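Local atomic coordinates of protein-arginine-phosphatase (Geobacillus stearothermophilus, PDB entry 4PIC), a protein that removes phosphate from phosphoarginine residues in proteins, probably counteracting the arginine kinase McsB, and shows almost no activity against phosphotyrosine peptides. Residues Glu32-Gly37 and Ile73-His78; Lys105-Gly110 and Ala141-Thr146. One frame throughout, in Å; residues are numbered along the deposited sequence.

Strand 31-37 follows the first beta-alpha unit, strand 3-9 and helix 15-25, and is an outermost strand of the four-stranded parallel sheet. Interaction 1 ties it to the end of helix 70-75 and so closes a loop of 35 residues. The chain then runs through strand 78-81, helix 84-93 and strand 101-103. Interaction 2 joins helix 104-109 to the long C-terminal helix 123-150 and closes a loop of 30 residues. The two loops come in series and neither nest nor cross. The contacts still touch in space: His78 CD2 of interaction 1 lies 3.4 Å from Phe107 CZ of interaction 2.

Interaction 1: residues Glu32-Gly37 and Ile73-His78; sequences EVKSAG and IDWATH
Lys34 lies across one face of the Trp75 indole. Its CD sits almost straight above the six-membered ring, 3.5 Å from the ring centroid and 4° off the normal, a CH-pi contact. CE reaches on toward the five-membered ring, 3.4 Å from Trp75 CE2. The lysine chain is extended and bends only at its last torsion. NZ is then 5.0 Å from the centroid of the five-membered ring, in cation-pi geometry. Glu32 passes the CZ2 side of the indole, with its CB 3.8 Å from Trp75 CZ2. Its carboxylate is turned 58° from the ring plane, and OE1 comes 4.0 Å from Trp75 NE1, too long for a hydrogen bond. The indole extends to the strand with CG anti to the backbone N of Trp75 (chi1 171°). Trp75 O accepts a bond from Arg4 NE, which links the helix end to strand 3-9. Lys34 is backbone-bonded to Ile5 and Phe7 of that strand. Next to it, Ser35 OG is hydrogen-bonded to Asn12 ND2, probably part of the substrate-binding loop. A lysine CH-pi and cation-pi contact thus joins edge strand 31-37 to helix 70-75 in the alpha/beta fold of low molecular weight phosphotyrosine phosphatases.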
ATOM      1  N   GLU A  32     -20.694 -14.812   2.773  1.00 17.78           N
ATOM      2  CA  GLU A  32     -20.475 -13.952   1.615  1.00 15.64           C
ATOM      3  C   GLU A  32     -18.983 -13.632   1.520  1.00 12.85           C
ATOM      4  O   GLU A  32     -18.296 -13.550   2.543  1.00 13.33           O
ATOM      5  CB  GLU A  32     -21.292 -12.663   1.727  1.00 19.06           C
ATOM      6  CG  GLU A  32     -22.803 -12.897   1.792  1.00 22.83           C
ATOM      7  CD  GLU A  32     -23.577 -11.625   2.083  1.00 30.97           C
ATOM      8  OE1 GLU A  32     -23.174 -10.555   1.578  1.00 35.81           O
ATOM      9  OE2 GLU A  32     -24.582 -11.691   2.824  1.00 37.84           O
ATOM     10  N   VAL A  33     -18.501 -13.472   0.292  1.00 14.82           N
ATOM     11  CA  VAL A  33     -17.074 -13.329   0.018  1.00 14.67           C
ATOM     12  C   VAL A  33     -16.819 -12.133  -0.895  1.00 15.78           C
ATOM     13  O   VAL A  33     -17.522 -11.956  -1.894  1.00 15.38           O
ATOM     14  CB  VAL A  33     -16.535 -14.586  -0.690  1.00 13.75           C
ATOM     15  CG1 VAL A  33     -15.009 -14.534  -0.764  1.00 14.76           C
ATOM     16  CG2 VAL A  33     -17.017 -15.848   0.022  1.00 15.31           C
ATOM     17  N   LYS A  34     -15.817 -11.320  -0.554  1.00 13.07           N
ATOM     18  CA  LYS A  34     -15.338 -10.258  -1.425  1.00 14.95           C
ATOM     19  C   LYS A  34     -13.826 -10.241  -1.345  1.00 13.49           C
ATOM     20  O   LYS A  34     -13.229 -10.864  -0.465  1.00 12.15           O
ATOM     21  CB  LYS A  34     -15.876  -8.886  -0.994  1.00 15.92           C
ATOM     22  CG  LYS A  34     -17.381  -8.673  -1.181  1.00 18.02           C
ATOM     23  CD  LYS A  34     -17.800  -7.293  -0.648  1.00 22.41           C
ATOM     24  CE  LYS A  34     -19.301  -7.040  -0.794  1.00 24.32           C
ATOM     25  NZ  LYS A  34     -19.699  -6.654  -2.177  1.00 30.20           N
ATOM     26  N   SER A  35     -13.202  -9.514  -2.261  1.00 13.46           N
ATOM     27  CA  SER A  35     -11.776  -9.250  -2.167  1.00 13.09           C
ATOM     28  C   SER A  35     -11.490  -7.823  -2.596  1.00 13.77           C
ATOM     29  O   SER A  35     -12.272  -7.200  -3.337  1.00 14.09           O
ATOM     30  CB  SER A  35     -10.960 -10.244  -2.995  1.00 11.14           C
ATOM     31  OG  SER A  35     -11.175 -10.051  -4.377  1.00 12.28           O
ATOM     32  N   ALA A  36     -10.381  -7.295  -2.099  1.00 12.23           N
ATOM     33  CA  ALA A  36      -9.951  -5.962  -2.474  1.00 12.08           C
ATOM     34  C   ALA A  36      -8.453  -5.866  -2.288  1.00 11.90           C
ATOM     35  O   ALA A  36      -7.829  -6.757  -1.696  1.00 11.16           O
ATOM     36  CB  ALA A  36     -10.674  -4.922  -1.649  1.00 13.73           C
ATOM     37  N   GLY A  37      -7.873  -4.800  -2.828  1.00  9.84           N
ATOM     38  CA  GLY A  37      -6.440  -4.586  -2.746  1.00 11.65           C
ATOM     39  C   GLY A  37      -6.074  -3.287  -2.056  1.00 10.13           C
ATOM     40  O   GLY A  37      -6.750  -2.270  -2.216  1.00 10.89           O
ATOM     41  N   ILE A  73     -14.187  -2.483   4.711  1.00 17.57           N
ATOM     42  CA  ILE A  73     -13.819  -2.748   6.093  1.00 17.70           C
ATOM     43  C   ILE A  73     -15.064  -2.858   6.974  1.00 18.99           C
ATOM     44  O   ILE A  73     -15.184  -3.783   7.785  1.00 20.48           O
ATOM     45  CB  ILE A  73     -12.887  -1.645   6.629  1.00 17.00           C
ATOM     46  CG1 ILE A  73     -11.583  -1.607   5.824  1.00 17.43           C
ATOM     47  CG2 ILE A  73     -12.622  -1.829   8.119  1.00 19.44           C
ATOM     48  CD1 ILE A  73     -10.724  -2.852   5.976  1.00 16.59           C
ATOM     49  N   ASP A  74     -16.006  -1.935   6.785  1.00 18.59           N
ATOM     50  CA  ASP A  74     -17.243  -1.934   7.560  1.00 20.66           C
ATOM     51  C   ASP A  74     -18.173  -3.087   7.190  1.00 20.23           C
ATOM     52  O   ASP A  74     -18.926  -3.574   8.030  1.00 21.80           O
ATOM     53  CB  ASP A  74     -17.981  -0.607   7.395  1.00 22.47           C
ATOM     54  CG  ASP A  74     -17.231   0.556   7.997  1.00 22.98           C
ATOM     55  OD1 ASP A  74     -16.325   0.315   8.822  1.00 25.25           O
ATOM     56  OD2 ASP A  74     -17.559   1.711   7.648  1.00 26.35           O
ATOM     57  N   TRP A  75     -18.123  -3.511   5.932  1.00 18.21           N
ATOM     58  CA  TRP A  75     -18.918  -4.652   5.466  1.00 18.45           C
ATOM     59  C   TRP A  75     -18.444  -5.968   6.087  1.00 19.84           C
ATOM     60  O   TRP A  75     -19.252  -6.801   6.513  1.00 18.52           O
ATOM     61  CB  TRP A  75     -18.839  -4.734   3.941  1.00 20.33           C
ATOM     62  CG  TRP A  75     -19.436  -5.963   3.319  1.00 18.69           C
ATOM     63  CD1 TRP A  75     -20.727  -6.128   2.898  1.00 22.06           C
ATOM     64  CD2 TRP A  75     -18.752  -7.185   2.996  1.00 18.96           C
ATOM     65  NE1 TRP A  75     -20.892  -7.378   2.350  1.00 21.14           N
ATOM     66  CE2 TRP A  75     -19.699  -8.051   2.405  1.00 20.60           C
ATOM     67  CE3 TRP A  75     -17.437  -7.639   3.167  1.00 17.14           C
ATOM     68  CZ2 TRP A  75     -19.371  -9.338   1.973  1.00 20.47           C
ATOM     69  CZ3 TRP A  75     -17.113  -8.919   2.737  1.00 16.84           C
ATOM     70  CH2 TRP A  75     -18.078  -9.756   2.152  1.00 17.81           C
ATOM     71  N   ALA A  76     -17.129  -6.138   6.161  1.00 17.60           N
ATOM     72  CA  ALA A  76     -16.533  -7.404   6.582  1.00 16.34           C
ATOM     73  C   ALA A  76     -16.788  -7.753   8.043  1.00 17.71           C
ATOM     74  O   ALA A  76     -16.741  -6.886   8.917  1.00 18.78           O
ATOM     75  CB  ALA A  76     -15.031  -7.375   6.306  1.00 14.94           C
ATOM     76  N   THR A  77     -17.069  -9.031   8.301  1.00 15.93           N
ATOM     77  CA  THR A  77     -16.982  -9.554   9.653  1.00 15.77           C
ATOM     78  C   THR A  77     -15.548 -10.002   9.924  1.00 12.00           C
ATOM     79  O   THR A  77     -15.081  -9.981  11.062  1.00 14.64           O
ATOM     80  CB  THR A  77     -17.947 -10.733   9.880  1.00 15.66           C
ATOM     81  OG1 THR A  77     -17.635 -11.797   8.969  1.00 14.28           O
ATOM     82  CG2 THR A  77     -19.391 -10.291   9.653  1.00 18.71           C
ATOM     83  N   HIS A  78     -14.852 -10.418   8.867  1.00 13.63           N
ATOM     84  CA  HIS A  78     -13.460 -10.851   8.982  1.00 12.53           C
ATOM     85  C   HIS A  78     -12.688 -10.359   7.779  1.00 12.76           C
ATOM     86  O   HIS A  78     -13.108 -10.592   6.636  1.00 13.29           O
ATOM     87  CB  HIS A  78     -13.352 -12.380   9.016  1.00 12.85           C
ATOM     88  CG  HIS A  78     -14.131 -13.015  10.123  1.00 13.53           C
ATOM     89  ND1 HIS A  78     -15.507 -13.043  10.142  1.00 14.45           N
ATOM     90  CD2 HIS A  78     -13.723 -13.654  11.244  1.00 18.32           C
ATOM     91  CE1 HIS A  78     -15.917 -13.662  11.235  1.00 15.69           C
ATOM     92  NE2 HIS A  78     -14.854 -14.048  11.919  1.00 19.79           N
TER

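Interaction 2: residues Lys105-Gly110 and Ala141-Thr146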
ATOM      1  N   LYS A 105      -3.748 -17.395   7.366  1.00 16.37           N
ATOM      2  CA  LYS A 105      -3.047 -18.464   8.070  1.00 16.04           C
ATOM      3  C   LYS A 105      -3.258 -18.410   9.580  1.00 18.47           C
ATOM      4  O   LYS A 105      -3.558 -19.430  10.206  1.00 17.71           O
ATOM      5  CB  LYS A 105      -1.554 -18.414   7.742  1.00 19.44           C
ATOM      6  CG  LYS A 105      -0.722 -19.471   8.454  1.00 22.30           C
ATOM      7  CD  LYS A 105      -1.063 -20.863   7.940  1.00 24.66           C
ATOM      8  CE  LYS A 105      -0.065 -21.904   8.439  1.00 27.43           C
ATOM      9  NZ  LYS A 105      -0.309 -23.258   7.849  1.00 31.82           N
ATOM     10  N   GLN A 106      -3.104 -17.226  10.168  1.00 16.60           N
ATOM     11  CA  GLN A 106      -3.262 -17.104  11.616  1.00 18.90           C
ATOM     12  C   GLN A 106      -4.696 -17.407  12.034  1.00 19.00           C
ATOM     13  O   GLN A 106      -4.928 -18.044  13.062  1.00 19.67           O
ATOM     14  CB  GLN A 106      -2.803 -15.726  12.122  1.00 20.52           C
ATOM     15  CG  GLN A 106      -3.851 -14.624  12.053  1.00 23.87           C
ATOM     16  CD  GLN A 106      -3.400 -13.332  12.731  1.00 24.12           C
ATOM     17  OE1 GLN A 106      -2.956 -12.390  12.071  1.00 21.44           O
ATOM     18  NE2 GLN A 106      -3.521 -13.286  14.057  1.00 29.89           N
ATOM     19  N   PHE A 107      -5.661 -16.995  11.215  1.00 15.91           N
ATOM     20  CA  PHE A 107      -7.061 -17.169  11.575  1.00 17.03           C
ATOM     21  C   PHE A 107      -7.510 -18.629  11.607  1.00 18.39           C
ATOM     22  O   PHE A 107      -8.347 -19.018  12.439  1.00 18.50           O
ATOM     23  CB  PHE A 107      -7.963 -16.376  10.635  1.00 16.67           C
ATOM     24  CG  PHE A 107      -9.405 -16.430  11.022  1.00 16.82           C
ATOM     25  CD1 PHE A 107      -9.850 -15.782  12.163  1.00 18.49           C
ATOM     26  CD2 PHE A 107     -10.316 -17.135  10.256  1.00 18.18           C
ATOM     27  CE1 PHE A 107     -11.178 -15.832  12.530  1.00 20.64           C
ATOM     28  CE2 PHE A 107     -11.650 -17.193  10.619  1.00 18.34           C
ATOM     29  CZ  PHE A 107     -12.083 -16.541  11.762  1.00 19.53           C
ATOM     30  N   VAL A 108      -6.971 -19.446  10.707  1.00 17.20           N
ATOM     31  CA  VAL A 108      -7.398 -20.839  10.662  1.00 18.37           C
ATOM     32  C   VAL A 108      -6.426 -21.813  11.335  1.00 20.68           C
ATOM     33  O   VAL A 108      -6.794 -22.953  11.595  1.00 23.91           O
ATOM     34  CB  VAL A 108      -7.684 -21.306   9.221  1.00 19.60           C
ATOM     35  CG1 VAL A 108      -8.794 -20.473   8.593  1.00 19.65           C
ATOM     36  CG2 VAL A 108      -6.430 -21.209   8.393  1.00 20.38           C
ATOM     37  N   SER A 109      -5.202 -21.381  11.624  1.00 21.42           N
ATOM     38  CA  SER A 109      -4.181 -22.315  12.118  1.00 21.47           C
ATOM     39  C   SER A 109      -3.552 -21.945  13.461  1.00 24.71           C
ATOM     40  O   SER A 109      -2.939 -22.793  14.111  1.00 27.38           O
ATOM     41  CB  SER A 109      -3.060 -22.483  11.086  1.00 22.58           C
ATOM     42  OG  SER A 109      -2.135 -21.403  11.156  1.00 26.56           O
ATOM     43  N   GLY A 110      -3.658 -20.685  13.863  1.00 25.13           N
ATOM     44  CA  GLY A 110      -3.051 -20.252  15.113  1.00 28.16           C
ATOM     45  C   GLY A 110      -1.554 -19.984  15.051  1.00 29.81           C
ATOM     46  O   GLY A 110      -0.966 -19.483  16.015  1.00 32.34           O
ATOM     47  N   ALA A 141     -13.570 -23.114   5.881  1.00 13.45           N
ATOM     48  CA  ALA A 141     -14.937 -23.602   5.711  1.00 13.82           C
ATOM     49  C   ALA A 141     -15.365 -24.440   6.909  1.00 14.57           C
ATOM     50  O   ALA A 141     -16.455 -24.255   7.461  1.00 15.60           O
ATOM     51  CB  ALA A 141     -15.061 -24.407   4.434  1.00 14.66           C
ATOM     52  N   GLU A 142     -14.496 -25.356   7.313  1.00 13.61           N
ATOM     53  CA  GLU A 142     -14.785 -26.213   8.456  1.00 14.83           C
ATOM     54  C   GLU A 142     -14.971 -25.410   9.732  1.00 16.79           C
ATOM     55  O   GLU A 142     -15.873 -25.691  10.529  1.00 15.87           O
ATOM     56  CB  GLU A 142     -13.679 -27.248   8.642  1.00 16.81           C
ATOM     57  CG  GLU A 142     -13.573 -28.241   7.503  1.00 20.95           C
ATOM     58  CD  GLU A 142     -12.482 -29.267   7.727  1.00 30.58           C
ATOM     59  OE1 GLU A 142     -11.416 -28.896   8.268  1.00 32.42           O
ATOM     60  OE2 GLU A 142     -12.694 -30.443   7.360  1.00 35.89           O
ATOM     61  N   LYS A 143     -14.123 -24.409   9.925  1.00 14.83           N
ATOM     62  CA  LYS A 143     -14.193 -23.556  11.108  1.00 15.78           C
ATOM     63  C   LYS A 143     -15.517 -22.799  11.160  1.00 14.71           C
ATOM     64  O   LYS A 143     -16.196 -22.797  12.190  1.00 15.54           O
ATOM     65  CB  LYS A 143     -13.008 -22.588  11.137  1.00 15.40           C
ATOM     66  CG  LYS A 143     -12.966 -21.671  12.357  1.00 19.24           C
ATOM     67  CD  LYS A 143     -11.809 -20.681  12.255  1.00 21.62           C
ATOM     68  CE  LYS A 143     -11.851 -19.644  13.368  1.00 23.99           C
ATOM     69  NZ  LYS A 143     -11.419 -20.186  14.683  1.00 29.16           N
ATOM     70  N   LEU A 144     -15.909 -22.180  10.054  1.00 14.45           N
ATOM     71  CA  LEU A 144     -17.138 -21.386  10.035  1.00 14.00           C
ATOM     72  C   LEU A 144     -18.368 -22.269  10.215  1.00 16.43           C
ATOM     73  O   LEU A 144     -19.261 -21.956  11.007  1.00 14.75           O
ATOM     74  CB  LEU A 144     -17.273 -20.592   8.734  1.00 14.61           C
ATOM     75  CG  LEU A 144     -16.144 -19.628   8.366  1.00 15.92           C
ATOM     76  CD1 LEU A 144     -16.494 -18.839   7.116  1.00 19.08           C
ATOM     77  CD2 LEU A 144     -15.821 -18.699   9.511  1.00 19.37           C
ATOM     78  N   GLN A 145     -18.412 -23.385   9.497  1.00 13.51           N
ATOM     79  CA  GLN A 145     -19.570 -24.273   9.581  1.00 15.19           C
ATOM     80  C   GLN A 145     -19.692 -24.948  10.943  1.00 15.66           C
ATOM     81  O   GLN A 145     -20.804 -25.200  11.421  1.00 14.72           O
ATOM     82  CB  GLN A 145     -19.539 -25.306   8.461  1.00 14.46           C
ATOM     83  CG  GLN A 145     -19.727 -24.673   7.081  1.00 14.97           C
ATOM     84  CD  GLN A 145     -20.081 -25.685   6.014  1.00 13.19           C
ATOM     85  OE1 GLN A 145     -19.457 -26.740   5.918  1.00 16.70           O
ATOM     86  NE2 GLN A 145     -21.085 -25.365   5.204  1.00 13.68           N
ATOM     87  N   THR A 146     -18.560 -25.265  11.563  1.00 15.39           N
ATOM     88  CA  THR A 146     -18.590 -25.804  12.921  1.00 16.74           C
ATOM     89  C   THR A 146     -19.224 -24.797  13.887  1.00 17.07           C
ATOM     90  O   THR A 146     -20.036 -25.171  14.744  1.00 17.12           O
ATOM     91  CB  THR A 146     -17.185 -26.186  13.420  1.00 16.45           C
ATOM     92  OG1 THR A 146     -16.659 -27.261  12.633  1.00 19.45           O
ATOM     93  CG2 THR A 146     -17.221 -26.594  14.896  1.00 17.22           C
TER
HETATM   94  O   HOH W   1      -8.839 -21.267  14.901  1.00 39.66           O
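Phe107 and Lys143 meet between two helices: the first ends at Ser109, and Gly110 leaves it with positive phi (80°), while residues 141-146 are helical throughout. Lys143 lays the end of its side chain over one face of the Phe107 ring, nearer CZ than the centre. Its CE is 3.5 Å from Phe107 CZ and makes a CH-pi contact. The chain runs extended from the helix and turns only at chi4 (75°). That bend leaves NZ 5.0 Å from the ring centroid and 20° off the normal, a cation-pi pair. A water accepts a bond from Lys143 NZ at 2.8 Å, and gives a weak one to Phe107 O. Within each helix a hydroxyl folds back on the backbone. Ser109 OG donates to Lys105 O at 2.6 Å, and Thr146 OG1 donates to Glu142 O at 2.7 Å. Lys105 O also accepts from Ser109 N and Glu142 O from Thr146 N, each from the opposite face of the carbonyl plane to the hydroxyl. Phe107 touches Leu140, and Val108 packs on Leu136 and Leu140. Helix 104-109 therefore lies against helix 123-150, beside the 101-103 edge of the sheet, with Phe107 reaching His78 and Phe102.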